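Local coordinates for lipoprotein (Colwellia psychrerythraea, PDB 3O0Y), which is of unknown function but is a putative lipoprotein related to the zinc metallopeptidases of the Peptidase_MA clan, and may have a similar activity, at residues T381-V386 with N451-E456; T51-S56 with P407-S412; G402-P407 with G443-I448. All coordinates share one frame; numbering follows the deposited sequence.

Contact 1: T381-V386 with N451-E456; sequences TPSYQV and NLDQAE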
# COMPACT_ATOMS: atom_id res chain seq x y z
N THR A 381 19.32 -11.20 7.84
CA THR A 381 18.33 -10.58 8.74
C THR A 381 18.38 -9.08 8.61
O THR A 381 19.46 -8.48 8.73
CB THR A 381 18.59 -10.96 10.22
OG1 THR A 381 18.52 -12.39 10.32
CG2 THR A 381 17.56 -10.31 11.13
N PRO A 382 17.24 -8.47 8.38
CA PRO A 382 17.25 -7.02 8.24
C PRO A 382 17.49 -6.34 9.60
O PRO A 382 17.28 -6.97 10.63
CB PRO A 382 15.87 -6.69 7.75
CG PRO A 382 15.04 -7.85 8.10
CD PRO A 382 15.90 -9.05 8.13
N SER A 383 17.93 -5.08 9.59
CA SER A 383 18.30 -4.38 10.83
C SER A 383 17.11 -3.74 11.60
O SER A 383 17.35 -2.98 12.57
CB SER A 383 19.29 -3.26 10.52
OG SER A 383 18.63 -2.23 9.79
N TYR A 384 15.87 -4.06 11.23
CA TYR A 384 14.67 -3.52 11.81
C TYR A 384 13.79 -4.66 12.33
O TYR A 384 13.74 -5.69 11.70
CB TYR A 384 13.84 -2.76 10.78
CG TYR A 384 14.57 -1.69 10.05
CD1 TYR A 384 14.39 -0.33 10.39
CD2 TYR A 384 15.29 -1.97 8.90
CE1 TYR A 384 15.02 0.65 9.66
CE2 TYR A 384 15.93 -0.95 8.16
CZ TYR A 384 15.79 0.35 8.58
OH TYR A 384 16.35 1.37 7.86
N GLN A 385 13.25 -4.49 13.54
CA GLN A 385 12.42 -5.52 14.13
C GLN A 385 10.98 -5.05 14.05
O GLN A 385 10.68 -3.96 14.49
CB GLN A 385 12.77 -5.76 15.60
CG GLN A 385 13.95 -6.70 15.78
CD GLN A 385 13.80 -7.63 17.02
OE1 GLN A 385 13.06 -7.33 18.00
NE2 GLN A 385 14.50 -8.77 16.97
N VAL A 386 10.07 -5.90 13.61
CA VAL A 386 8.69 -5.53 13.48
C VAL A 386 7.96 -5.51 14.82
O VAL A 386 8.33 -6.22 15.75
CB VAL A 386 7.97 -6.55 12.53
CG1 VAL A 386 7.84 -7.95 13.19
CG2 VAL A 386 6.60 -6.06 12.11
N ASN A 451 15.12 -4.03 1.94
CA ASN A 451 15.34 -3.04 0.90
C ASN A 451 15.89 -1.75 1.51
O ASN A 451 16.83 -1.19 0.94
CB ASN A 451 14.05 -2.74 0.21
CG ASN A 451 14.24 -2.03 -1.11
OD1 ASN A 451 15.36 -1.56 -1.49
ND2 ASN A 451 13.15 -1.92 -1.83
N LEU A 452 15.39 -1.36 2.70
CA LEU A 452 15.91 -0.16 3.33
C LEU A 452 17.36 -0.30 3.69
O LEU A 452 18.15 0.65 3.55
CB LEU A 452 15.14 0.14 4.60
CG LEU A 452 13.77 0.70 4.44
CD1 LEU A 452 13.08 0.73 5.89
CD2 LEU A 452 13.73 2.08 3.72
N ASP A 453 17.78 -1.53 4.07
CA ASP A 453 19.15 -1.78 4.41
C ASP A 453 20.20 -1.69 3.23
O ASP A 453 21.43 -1.70 3.48
CB ASP A 453 19.32 -3.14 5.05
CG ASP A 453 18.97 -3.20 6.52
OD1 ASP A 453 19.00 -2.18 7.25
OD2 ASP A 453 18.62 -4.37 6.94
N GLN A 454 19.74 -1.63 1.99
CA GLN A 454 20.61 -1.51 0.83
C GLN A 454 21.13 -0.12 0.63
O GLN A 454 20.78 0.61 -0.31
CB GLN A 454 19.96 -2.11 -0.43
CG GLN A 454 19.38 -3.53 -0.19
CD GLN A 454 20.32 -4.50 0.51
OE1 GLN A 454 19.95 -5.06 1.57
NE2 GLN A 454 21.50 -4.65 0.01
N ALA A 455 21.96 0.31 1.56
CA ALA A 455 22.28 1.70 1.66
C ALA A 455 23.19 2.18 0.54
O ALA A 455 23.36 3.41 0.38
CB ALA A 455 22.98 1.98 3.02
N GLU A 456 23.82 1.26 -0.17
CA GLU A 456 24.57 1.62 -1.39
C GLU A 456 23.73 1.98 -2.60
O GLU A 456 24.29 2.52 -3.54
CB GLU A 456 25.54 0.53 -1.74
CG GLU A 456 24.98 -0.64 -2.45
CD GLU A 456 24.14 -1.65 -1.66
OE1 GLU A 456 23.79 -1.52 -0.43
OE2 GLU A 456 23.83 -2.65 -2.33
O HOH W 1 20.42 -6.35 6.22
O HOH W 2 18.86 0.68 6.94
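D453, next to L452 near the C-terminal end of helix 444-452, holds S383 with both oxygens of its carboxylate. The backbone N of S383 donates to OD2 of D453 at 2.8 Å, with an N-H...O angle of 155°, while OG of S383 gives its proton to OD1 of D453 at 2.6 Å. Each bond uses the syn lone pair of its oxygen, so the main-chain N-H and the hydroxyl meet the two oxygens side by side. OG stands between the backbone N and the carbonyl carbon of its own residue (chi1 69°), which lets one serine offer both donors to one acid. Next to it, OD2 of D453 also lies 3.3 Å from CA of P382. Y384 slides past the carboxylate the opposite way, its ring turned 23° from the carboxylate plane and its CE2 3.4 Å from OD1 of D453. CD1 of L452 sits over one face of this ring, 4.2 Å from the centroid, in a CH-pi contact, and CB of L452 supports the same end at 3.8 Å from CE2 of Y384. The phenol OH is bonded to the backbone O of V409; it also accepts from water 2, which donates to OD1 of D453 as well. Water 1 gives OD2 of D453 a further donor, 2.8 Å away. With an alanine at this position, N and OG of S383 would probably lose their shared acceptor, and the serine hydroxyl would be free to turn. With two donors on each oxygen, two from the protein and two from water, the carboxylate is probably ionised and ties the loop before strand 387-390 to the end of the helix.

Contact 2: T51-S56 with P407-S412; sequences TMYGLS and PAVDGS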
# COMPACT_ATOMS: atom_id res chain seq x y z
N THR A 51 8.09 13.14 6.07
CA THR A 51 7.86 12.83 7.51
C THR A 51 7.63 11.32 7.81
O THR A 51 8.18 10.78 8.78
CB THR A 51 6.67 13.68 8.04
OG1 THR A 51 7.02 15.06 7.88
CG2 THR A 51 6.35 13.27 9.54
N MET A 52 6.84 10.65 6.97
CA MET A 52 6.54 9.21 7.09
C MET A 52 7.85 8.41 7.13
O MET A 52 8.01 7.50 7.98
CB MET A 52 5.63 8.77 5.90
CG MET A 52 4.92 7.49 6.03
SD MET A 52 3.86 7.16 4.55
CE MET A 52 5.10 7.20 3.26
N TYR A 53 8.82 8.78 6.30
CA TYR A 53 10.09 8.04 6.25
C TYR A 53 11.13 8.55 7.21
O TYR A 53 12.19 7.91 7.45
CB TYR A 53 10.64 8.11 4.84
CG TYR A 53 10.00 7.13 3.96
CD1 TYR A 53 10.14 5.79 4.26
CD2 TYR A 53 9.28 7.50 2.89
CE1 TYR A 53 9.60 4.85 3.52
CE2 TYR A 53 8.67 6.50 2.08
CZ TYR A 53 8.84 5.18 2.46
OH TYR A 53 8.34 4.06 1.81
N GLY A 54 10.78 9.61 7.93
CA GLY A 54 11.67 10.20 8.90
C GLY A 54 12.80 11.02 8.30
O GLY A 54 13.89 11.10 8.91
N LEU A 55 12.58 11.59 7.12
CA LEU A 55 13.58 12.35 6.42
C LEU A 55 13.63 13.78 6.95
O LEU A 55 12.60 14.31 7.43
CB LEU A 55 13.30 12.40 4.94
CG LEU A 55 13.18 11.02 4.27
CD1 LEU A 55 13.02 11.26 2.75
CD2 LEU A 55 14.38 10.07 4.71
N SER A 56 14.82 14.39 6.84
CA SER A 56 15.03 15.75 7.33
C SER A 56 15.92 16.54 6.35
O SER A 56 16.14 16.11 5.20
CB SER A 56 15.56 15.70 8.78
OG SER A 56 16.77 14.99 8.83
N PRO A 407 9.15 1.00 8.62
CA PRO A 407 9.91 1.82 9.59
C PRO A 407 10.38 3.17 8.99
O PRO A 407 10.45 3.34 7.79
CB PRO A 407 11.13 0.99 9.87
CG PRO A 407 10.94 -0.34 9.11
CD PRO A 407 9.98 -0.04 8.02
N ALA A 408 10.67 4.12 9.85
CA ALA A 408 11.46 5.28 9.43
C ALA A 408 12.86 4.77 9.06
O ALA A 408 13.32 3.78 9.66
CB ALA A 408 11.54 6.26 10.65
N VAL A 409 13.50 5.41 8.09
CA VAL A 409 14.81 4.95 7.62
C VAL A 409 15.75 4.75 8.78
O VAL A 409 16.44 3.74 8.89
CB VAL A 409 15.40 5.84 6.55
CG1 VAL A 409 16.71 5.25 6.02
CG2 VAL A 409 14.42 6.01 5.47
N ASP A 410 15.71 5.65 9.77
CA ASP A 410 16.65 5.54 10.91
C ASP A 410 16.25 4.61 12.01
O ASP A 410 17.01 4.43 12.94
CB ASP A 410 16.98 6.93 11.53
CG ASP A 410 15.79 7.57 12.22
OD1 ASP A 410 14.77 6.85 12.52
OD2 ASP A 410 15.89 8.81 12.47
N GLY A 411 15.11 3.97 11.92
CA GLY A 411 14.84 2.96 12.89
C GLY A 411 14.13 3.50 14.16
O GLY A 411 13.61 2.72 14.99
N SER A 412 14.04 4.82 14.25
CA SER A 412 13.43 5.43 15.43
C SER A 412 11.92 5.13 15.58
O SER A 412 11.37 5.13 16.70
CB SER A 412 13.66 6.94 15.38
OG SER A 412 12.97 7.52 14.28
O HOH W 3 14.62 8.30 9.46
O HOH W 4 13.54 10.09 11.86
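One direct hydrogen bond joins Y53, in the last turn of helix 47-53, to V409 in the loop between strands 402-405 and 416-419: N of V409 donates to O of Y53 at 2.9 Å, with an N-H...O angle of 163°, and stands tilted 22° from the carbonyl plane. Backbone contacts surround it. CA of A408 lies 3.4 Å from O of Y53, and G54, which ends the helix in a Schellman motif with positive phi, passes close to the methyl of A408; a beta carbon on G54 would be tight against that methyl. Apolar contact is slighter. CG2 of V409, anti to its own carbonyl carbon, lies 4.1 Å from CD2 of L55, and the two side chains cross obliquely; F459 of helix 459-462 touches both. Water adds further links: water 3 accepts from N of D410 and lies 2.9 Å from O of G54, and water 4 lies between O of G54 and the carboxylate of D410. Within the loop, A408 to G411 form a type I turn. OD1 of D410 accepts from N of S412, an Asx turn, and also from OG of S412; the two bonds together hold the carboxylate. The meeting is thus mainly one of main chain with main chain: O of Y53, at the Schellman end, takes the N-H of V409, while O of G54 has water within bonding distance.

Contact 3: G402-P407 with G443-I448; sequences GQYTSP and GHHWQI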
# COMPACT_ATOMS: atom_id res chain seq x y z
N GLY A 402 -5.83 -5.96 8.05
CA GLY A 402 -4.43 -5.81 8.48
C GLY A 402 -3.66 -4.90 7.55
O GLY A 402 -4.09 -4.68 6.43
N GLN A 403 -2.49 -4.42 7.98
CA GLN A 403 -1.71 -3.51 7.11
C GLN A 403 -0.31 -3.53 7.68
O GLN A 403 -0.11 -3.83 8.84
CB GLN A 403 -2.30 -2.12 7.20
CG GLN A 403 -1.65 -1.11 6.31
CD GLN A 403 -2.53 0.11 6.20
OE1 GLN A 403 -2.91 0.69 7.21
NE2 GLN A 403 -2.97 0.39 4.98
N TYR A 404 0.66 -3.16 6.86
CA TYR A 404 2.02 -3.02 7.34
C TYR A 404 2.43 -1.60 6.99
O TYR A 404 2.20 -1.14 5.85
CB TYR A 404 2.99 -3.99 6.64
CG TYR A 404 4.43 -3.74 7.01
CD1 TYR A 404 4.91 -4.10 8.21
CD2 TYR A 404 5.29 -3.08 6.15
CE1 TYR A 404 6.22 -3.86 8.56
CE2 TYR A 404 6.58 -2.84 6.47
CZ TYR A 404 7.05 -3.17 7.67
OH TYR A 404 8.34 -2.91 8.01
N THR A 405 3.02 -0.92 7.95
CA THR A 405 3.70 0.39 7.72
C THR A 405 5.18 0.32 7.91
O THR A 405 5.64 -0.34 8.83
CB THR A 405 3.10 1.50 8.60
OG1 THR A 405 3.14 1.12 9.98
CG2 THR A 405 1.64 1.77 8.20
N SER A 406 5.91 0.88 6.94
CA SER A 406 7.38 0.81 6.97
C SER A 406 8.00 1.50 8.18
O SER A 406 7.43 2.46 8.74
CB SER A 406 7.90 1.47 5.72
OG SER A 406 9.34 1.69 5.78
N PRO A 407 9.15 1.00 8.62
CA PRO A 407 9.91 1.82 9.59
C PRO A 407 10.38 3.17 8.99
O PRO A 407 10.45 3.34 7.79
CB PRO A 407 11.13 0.99 9.87
CG PRO A 407 10.94 -0.34 9.11
CD PRO A 407 9.98 -0.04 8.02
N GLY A 443 6.97 -11.84 4.77
CA GLY A 443 6.34 -10.90 3.84
C GLY A 443 6.79 -9.43 3.87
O GLY A 443 7.97 -9.14 3.78
N HIS A 444 5.86 -8.52 4.07
CA HIS A 444 6.18 -7.11 3.90
C HIS A 444 7.31 -6.61 4.77
O HIS A 444 8.17 -5.91 4.24
CB HIS A 444 4.98 -6.24 4.17
CG HIS A 444 3.93 -6.22 3.09
ND1 HIS A 444 4.23 -6.24 1.73
CD2 HIS A 444 2.58 -6.16 3.19
CE1 HIS A 444 3.08 -6.15 1.06
NE2 HIS A 444 2.08 -6.10 1.91
N HIS A 445 7.32 -6.90 6.06
CA HIS A 445 8.37 -6.36 6.93
C HIS A 445 9.75 -6.86 6.50
O HIS A 445 10.72 -6.09 6.32
CB HIS A 445 8.12 -6.69 8.41
CG HIS A 445 9.25 -6.22 9.27
ND1 HIS A 445 9.45 -4.88 9.50
CD2 HIS A 445 10.34 -6.87 9.78
CE1 HIS A 445 10.58 -4.72 10.20
NE2 HIS A 445 11.16 -5.92 10.37
N TRP A 446 9.88 -8.17 6.27
CA TRP A 446 11.16 -8.74 5.96
C TRP A 446 11.69 -8.07 4.65
O TRP A 446 12.85 -7.68 4.58
CB TRP A 446 11.06 -10.25 5.84
CG TRP A 446 12.38 -10.98 5.92
CD1 TRP A 446 13.08 -11.53 4.88
CD2 TRP A 446 13.08 -11.34 7.10
NE1 TRP A 446 14.17 -12.20 5.35
CE2 TRP A 446 14.21 -12.08 6.70
CE3 TRP A 446 12.86 -11.11 8.47
CZ2 TRP A 446 15.13 -12.60 7.60
CZ3 TRP A 446 13.77 -11.63 9.34
CH2 TRP A 446 14.85 -12.41 8.93
N GLN A 447 10.81 -7.95 3.67
CA GLN A 447 11.20 -7.44 2.35
C GLN A 447 11.52 -5.97 2.41
O GLN A 447 12.64 -5.56 2.01
CB GLN A 447 10.13 -7.74 1.33
CG GLN A 447 10.36 -7.22 -0.06
CD GLN A 447 9.88 -5.82 -0.21
OE1 GLN A 447 8.69 -5.55 -0.16
NE2 GLN A 447 10.83 -4.90 -0.58
N ILE A 448 10.60 -5.20 2.98
CA ILE A 448 10.80 -3.71 3.04
C ILE A 448 12.03 -3.33 3.87
O ILE A 448 12.82 -2.48 3.50
CB ILE A 448 9.52 -3.05 3.55
CG1 ILE A 448 8.50 -3.06 2.42
CG2 ILE A 448 9.74 -1.60 4.09
CD1 ILE A 448 7.11 -2.73 2.83
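This is a strand-against-helix contact: edge strand 402-405 of the small mixed sheet runs nearly parallel to the first turn of helix 444-452 (residues 444-448), the two axes 9.2 Å apart at closest and 19° from each other. Y404 reaches across from the strand and makes most of the contact. Its ring is carried over to the helix because CG is anti to the backbone N (chi1 174°), and it lies with one face on the helix backbone: N of H445 stands 4.0 Å above the ring plane, over its centre, and C of H444 nearer the rim. Beside it CB of H444 touches CD2 of Y404 at 3.7 Å, and CB of H445 comes to 3.4 Å from CE1 of Y404. The phenol OH meets H445 at the edge of the imidazole, near its plane, in a 2.7 Å hydrogen bond to ND1; the two rings meet rim to rim with planes at 68°. NE2 of H445 is bonded to O of Y384. I448, one turn after H444, packs against the tyrosine ring: its CD1 reaches CE2 of Y404 at 3.7 Å, and its CG2 lies 3.7 Å from OG of S406. That hydroxyl bonds to O of P407, in the carbonyl plane on a lone pair. H444 also meets the H438 ring and touches E439 and E471; a sulfate ion, probably from the crystallisation liquor, lies about 5 Å from the side chain of H444. Y404 and O of Y384 thus engage both ring nitrogens of H445 and hold its imidazole against rotation, and the edge strand is joined to the start of the helix through ring-on-backbone packing, apolar contact with I448 and one hydrogen bond.

From the N terminus, contact 2 opens first, at 51-56, and closes the longest loop by joining the N-terminal helices to 407-412, 351 residues on. Contact 1 begins at 381-386, inside that loop, and ends beyond it at 451-456, so the two cross. Contact 3, from 402-407 to 443-448, is nested within contact 1 and also crosses contact 2, sharing P407 with it. Contacts 1 and 3 both use helix 444-452. Y384 touches all three, by hydrogen bonds to the loop of contact 2 and the helix of contact 3 and by packing on P407. Together they tie helix 47-53, the small sheet with its loops, and helix 444-452.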